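Local coordinates for protein beta subunit of a putative Aromatic-ring-hydroxylating dioxygenase (Novosphingobium aromaticivorans DSM 12444, PDB 3EBY) that is probably the beta subunit of a ring-hydroxylating dioxygenase, an enzyme type that adds both atoms of dioxygen to aromatic rings, at residues I16-D28 / F87-G99. Numbering follows the deposited sequence.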
loop_
_atom_site.group_PDB
_atom_site.type_symbol
_atom_site.label_atom_id
_atom_site.label_comp_id
_atom_site.label_asym_id
_atom_site.label_seq_id
_atom_site.Cartn_x
_atom_site.Cartn_y
_atom_site.Cartn_z
ATOM N N ILE A 16 9.379 11.563 -5.484
ATOM C CA ILE A 16 7.927 11.520 -5.591
ATOM C C ILE A 16 7.346 10.519 -4.592
ATOM O O ILE A 16 6.342 10.811 -3.919
ATOM C CB ILE A 16 7.476 11.229 -7.056
ATOM C CG1 ILE A 16 7.751 12.481 -7.924
ATOM C CG2 ILE A 16 6.019 10.819 -7.114
ATOM C CD1 ILE A 16 7.680 12.234 -9.398
ATOM N N ASP A 17 7.955 9.340 -4.483
ATOM C CA ASP A 17 7.471 8.381 -3.507
ATOM C C ASP A 17 7.614 8.904 -2.046
ATOM O O ASP A 17 6.698 8.752 -1.249
ATOM C CB ASP A 17 8.156 7.021 -3.674
ATOM C CG ASP A 17 7.698 6.263 -4.931
ATOM O OD1 ASP A 17 6.526 6.424 -5.353
ATOM O OD2 ASP A 17 8.508 5.440 -5.448
ATOM N N ASP A 18 8.710 9.600 -1.741
ATOM C CA ASP A 18 8.889 10.234 -0.415
ATOM C C ASP A 18 7.815 11.310 -0.181
ATOM O O ASP A 18 7.165 11.343 0.872
ATOM C CB ASP A 18 10.266 10.903 -0.320
ATOM C CG ASP A 18 11.401 9.924 -0.095
ATOM O OD1 ASP A 18 11.177 8.746 0.217
ATOM O OD2 ASP A 18 12.562 10.398 -0.140
ATOM N N PHE A 19 7.591 12.145 -1.196
ATOM C CA PHE A 19 6.549 13.164 -1.139
ATOM C C PHE A 19 5.196 12.517 -0.787
ATOM O O PHE A 19 4.495 12.973 0.126
ATOM C CB PHE A 19 6.441 13.903 -2.493
ATOM C CG PHE A 19 5.363 14.957 -2.528
ATOM C CD1 PHE A 19 4.034 14.599 -2.686
ATOM C CD2 PHE A 19 5.671 16.297 -2.283
ATOM C CE1 PHE A 19 3.040 15.530 -2.676
ATOM C CE2 PHE A 19 4.657 17.258 -2.241
ATOM C CZ PHE A 19 3.330 16.861 -2.433
ATOM N N ASN A 20 4.825 11.447 -1.499
ATOM C CA ASN A 20 3.511 10.824 -1.265
ATOM C C ASN A 20 3.390 10.229 0.151
ATOM O O ASN A 20 2.357 10.384 0.795
ATOM C CB ASN A 20 3.190 9.769 -2.340
ATOM C CG ASN A 20 2.720 10.402 -3.653
ATOM O OD1 ASN A 20 2.333 11.564 -3.671
ATOM N ND2 ASN A 20 2.904 9.685 -4.774
ATOM N N ALA A 21 4.451 9.587 0.630
ATOM C CA ALA A 21 4.448 9.027 1.999
ATOM C C ALA A 21 4.179 10.121 3.042
ATOM O O ALA A 21 3.305 9.982 3.896
ATOM C CB ALA A 21 5.765 8.295 2.287
ATOM N N ALA A 22 4.869 11.256 2.901
ATOM C CA ALA A 22 4.752 12.372 3.827
ATOM C C ALA A 22 3.422 13.107 3.667
ATOM O O ALA A 22 2.866 13.561 4.633
ATOM C CB ALA A 22 5.900 13.338 3.620
ATOM N N TYR A 23 2.899 13.127 2.438
ATOM C CA TYR A 23 1.602 13.750 2.143
ATOM C C TYR A 23 0.484 12.976 2.882
ATOM O O TYR A 23 -0.391 13.562 3.547
ATOM C CB TYR A 23 1.370 13.738 0.617
ATOM C CG TYR A 23 0.029 14.300 0.148
ATOM C CD1 TYR A 23 -1.135 13.526 0.183
ATOM C CD2 TYR A 23 -0.069 15.593 -0.355
ATOM C CE1 TYR A 23 -2.350 14.045 -0.240
ATOM C CE2 TYR A 23 -1.302 16.110 -0.784
ATOM C CZ TYR A 23 -2.427 15.346 -0.694
ATOM O OH TYR A 23 -3.635 15.848 -1.163
ATOM N N GLY A 24 0.499 11.659 2.757
ATOM C CA GLY A 24 -0.490 10.836 3.459
ATOM C C GLY A 24 -0.412 10.996 4.962
ATOM O O GLY A 24 -1.441 11.072 5.630
ATOM N N LEU A 25 0.816 11.012 5.510
ATOM C CA LEU A 25 0.986 11.092 6.978
ATOM C C LEU A 25 0.583 12.470 7.516
ATOM O O LEU A 25 -0.017 12.563 8.585
ATOM C CB LEU A 25 2.412 10.735 7.406
ATOM C CG LEU A 25 2.647 9.223 7.630
ATOM C CD1 LEU A 25 4.105 8.963 7.981
ATOM C CD2 LEU A 25 1.721 8.666 8.719
ATOM N N CYS A 26 0.879 13.523 6.752
ATOM C CA CYS A 26 0.470 14.894 7.098
ATOM C C CYS A 26 -1.053 14.973 7.308
ATOM O O CYS A 26 -1.522 15.435 8.363
ATOM C CB CYS A 26 0.957 15.854 5.980
ATOM S SG CYS A 26 0.038 17.309 5.812
ATOM N N LEU A 27 -1.822 14.408 6.382
ATOM C CA LEU A 27 -3.282 14.431 6.495
ATOM C C LEU A 27 -3.799 13.506 7.608
ATOM O O LEU A 27 -4.660 13.904 8.406
ATOM C CB LEU A 27 -3.956 14.086 5.146
ATOM C CG LEU A 27 -3.716 15.162 4.054
ATOM C CD1 LEU A 27 -4.202 14.681 2.630
ATOM C CD2 LEU A 27 -4.363 16.457 4.470
ATOM N N ASP A 28 -3.226 12.308 7.699
ATOM C CA ASP A 28 -3.680 11.317 8.681
ATOM C C ASP A 28 -3.391 11.763 10.121
ATOM O O ASP A 28 -4.177 11.484 11.024
ATOM C CB ASP A 28 -3.023 9.994 8.433
ATOM C CG ASP A 28 -3.418 9.375 7.092
ATOM O OD1 ASP A 28 -4.417 9.835 6.471
ATOM O OD2 ASP A 28 -2.713 8.439 6.672
ATOM N N PHE A 87 -11.059 9.541 12.140
ATOM C CA PHE A 87 -9.653 9.222 11.986
ATOM C C PHE A 87 -9.442 8.662 10.592
ATOM O O PHE A 87 -10.119 7.709 10.190
ATOM C CB PHE A 87 -9.199 8.197 13.011
ATOM C CG PHE A 87 -9.289 8.679 14.429
ATOM C CD1 PHE A 87 -9.122 10.021 14.737
ATOM C CD2 PHE A 87 -9.520 7.784 15.465
ATOM C CE1 PHE A 87 -9.227 10.462 16.046
ATOM C CE2 PHE A 87 -9.583 8.225 16.778
ATOM C CZ PHE A 87 -9.450 9.566 17.056
ATOM N N ASN A 88 -8.483 9.245 9.884
ATOM C CA ASN A 88 -8.177 8.845 8.521
ATOM C C ASN A 88 -6.853 8.149 8.426
ATOM O O ASN A 88 -5.909 8.457 9.165
ATOM C CB ASN A 88 -8.182 10.053 7.593
ATOM C CG ASN A 88 -9.548 10.690 7.484
ATOM O OD1 ASN A 88 -10.542 10.014 7.165
ATOM N ND2 ASN A 88 -9.643 11.943 7.923
ATOM N N ARG A 89 -6.751 7.277 7.421
ATOM C CA ARG A 89 -5.559 6.525 7.162
ATOM C C ARG A 89 -5.413 6.391 5.645
ATOM O O ARG A 89 -6.282 5.813 4.997
ATOM C CB ARG A 89 -5.713 5.132 7.779
ATOM C CG ARG A 89 -4.538 4.252 7.637
ATOM C CD ARG A 89 -3.369 4.865 8.297
ATOM N NE ARG A 89 -3.690 5.342 9.641
ATOM C CZ ARG A 89 -2.941 6.216 10.297
ATOM N NH1 ARG A 89 -1.864 6.719 9.732
ATOM N NH2 ARG A 89 -3.251 6.567 11.519
ATOM N N HIS A 90 -4.311 6.898 5.099
ATOM C CA HIS A 90 -3.990 6.740 3.659
ATOM C C HIS A 90 -2.999 5.588 3.466
ATOM O O HIS A 90 -1.989 5.483 4.193
ATOM C CB HIS A 90 -3.286 7.993 3.101
ATOM C CG HIS A 90 -4.180 9.168 2.851
ATOM N ND1 HIS A 90 -4.721 9.918 3.874
ATOM C CD2 HIS A 90 -4.408 9.874 1.709
ATOM C CE1 HIS A 90 -5.376 10.949 3.360
ATOM N NE2 HIS A 90 -5.226 10.932 2.042
ATOM N N LEU A 91 -3.268 4.749 2.471
ATOM C CA LEU A 91 -2.245 3.936 1.880
ATOM C C LEU A 91 -2.093 4.367 0.420
ATOM O O LEU A 91 -3.062 4.388 -0.343
ATOM C CB LEU A 91 -2.528 2.429 1.992
ATOM C CG LEU A 91 -2.505 1.787 3.400
ATOM C CD1 LEU A 91 -2.915 0.323 3.250
ATOM C CD2 LEU A 91 -1.127 1.833 4.051
ATOM N N ILE A 92 -0.881 4.730 0.045
ATOM C CA ILE A 92 -0.591 5.199 -1.299
ATOM C C ILE A 92 0.384 4.257 -1.992
ATOM O O ILE A 92 1.461 3.909 -1.459
ATOM C CB ILE A 92 -0.036 6.673 -1.264
ATOM C CG1 ILE A 92 -1.000 7.557 -0.442
ATOM C CG2 ILE A 92 0.160 7.218 -2.679
ATOM C CD1 ILE A 92 -0.463 8.989 -0.117
ATOM N N GLY A 93 0.017 3.836 -3.192
ATOM C CA GLY A 93 0.883 2.990 -3.980
ATOM C C GLY A 93 2.126 3.693 -4.484
ATOM O O GLY A 93 2.214 4.936 -4.492
ATOM N N ARG A 94 3.092 2.900 -4.954
ATOM C CA ARG A 94 4.276 3.441 -5.607
ATOM C C ARG A 94 3.863 4.211 -6.871
ATOM O O ARG A 94 2.980 3.791 -7.599
ATOM C CB ARG A 94 5.250 2.315 -5.934
ATOM C CG ARG A 94 6.547 2.748 -6.600
ATOM C CD ARG A 94 7.419 1.527 -6.808
ATOM N NE ARG A 94 8.690 1.812 -7.462
ATOM C CZ ARG A 94 9.841 1.953 -6.827
ATOM N NH1 ARG A 94 9.877 2.004 -5.506
ATOM N NH2 ARG A 94 10.957 2.135 -7.518
ATOM N N ALA A 95 4.525 5.328 -7.125
ATOM C CA ALA A 95 4.190 6.202 -8.263
ATOM C C ALA A 95 4.724 5.646 -9.578
ATOM O O ALA A 95 5.866 5.151 -9.646
ATOM C CB ALA A 95 4.741 7.635 -8.033
ATOM N N VAL A 96 3.911 5.788 -10.625
ATOM C CA VAL A 96 4.347 5.562 -12.005
ATOM C C VAL A 96 4.583 6.888 -12.696
ATOM O O VAL A 96 3.657 7.717 -12.841
ATOM C CB VAL A 96 3.292 4.736 -12.808
ATOM C CG1 VAL A 96 3.773 4.492 -14.238
ATOM C CG2 VAL A 96 2.985 3.389 -12.094
ATOM N N ILE A 97 5.838 7.156 -13.017
ATOM C CA ILE A 97 6.197 8.377 -13.730
ATOM C C ILE A 97 5.771 8.231 -15.196
ATOM O O ILE A 97 6.180 7.277 -15.890
ATOM C CB ILE A 97 7.694 8.668 -13.611
ATOM C CG1 ILE A 97 8.044 9.011 -12.149
ATOM C CG2 ILE A 97 8.124 9.823 -14.568
ATOM C CD1 ILE A 97 9.533 9.066 -11.886
ATOM N N THR A 98 4.973 9.187 -15.655
ATOM C CA THR A 98 4.361 9.137 -16.971
ATOM C C THR A 98 4.934 10.136 -17.972
ATOM O O THR A 98 4.594 10.080 -19.148
ATOM C CB THR A 98 2.841 9.373 -16.879
ATOM O OG1 THR A 98 2.575 10.658 -16.287
ATOM C CG2 THR A 98 2.169 8.266 -16.056
ATOM N N GLY A 99 5.796 11.045 -17.514
ATOM C CA GLY A 99 6.462 11.977 -18.417
ATOM C C GLY A 99 7.439 12.866 -17.689
ATOM O O GLY A 99 7.276 13.161 -16.493
HETATM O O HOH W 1 4.042 6.930 -4.084
HETATM O O HOH W 2 -7.456 13.456 8.549
HETATM O O HOH W 3 -0.582 7.603 5.286
HETATM O O HOH W 4 -6.920 11.542 10.727
#
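Helix 16-28 and strand 87-92 run antiparallel at 172°, their axes 7.5 Å apart, with Gly24 facing His90 and Asp28 facing Asn88. The Asp28 carboxylate, its CG anti to the carbonyl carbon (chi1 -65°) and so beside the backbone N, grips His90 twice, each oxygen on its syn side. OD1 takes the ring N-H, with His90 ND1 2.6 Å from Asp28 OD1 and the acceptor near the ring plane. OD2 takes the backbone N-H, with His90 N 2.7 Å from Asp28 OD2, and ties down the strand. Both donors lie somewhat out of the carboxylate plane. The ND1 bond and a bond from NE2 to Ile163 O, at the C-terminus, hold the ring's rotation. Gly24 CA lies over one ring face; with no side chain there, Gly24 CA and His90 CA come within 5.4 Å. Asp28 OD2 also accepts a bond from a water that bridges to His90 O. Arg89 NH1, 3.6 Å from Asp28 OD2, adds charge only, no N-H pointing at the oxygen; it bonds to Ser110 of the second subunit. With an alanine in place of Asp28, both His90 N-H groups would probably lose their acceptor, the ring would be freer to turn, and Arg89 would lose a nearby charge.

At the other end, Asp17 OD1 accepts a nearly straight bond from Ala95 N (2.9 Å, 168°). A water ties Asp17 OD1 to Asn20 ND2 and Gly93 O; Asn20 OD1 bonds to Arg146. Asp17 OD2 lies over one face of the Arg94 guanidinium, a long contact of charge only; Arg94 pairs more directly with Asp18 of the third subunit. Ile16 CG2 packs on Ala95 CB at 3.6 Å. Between the two polar ends, Ile92 CD1 reaches Asn20 O at 3.3 Å. The long N-terminal helix thus lies against the strand at one edge of this chain's mixed sheet, as in the NTF2-like alpha+beta fold of ring-hydroxylating dioxygenase beta subunits.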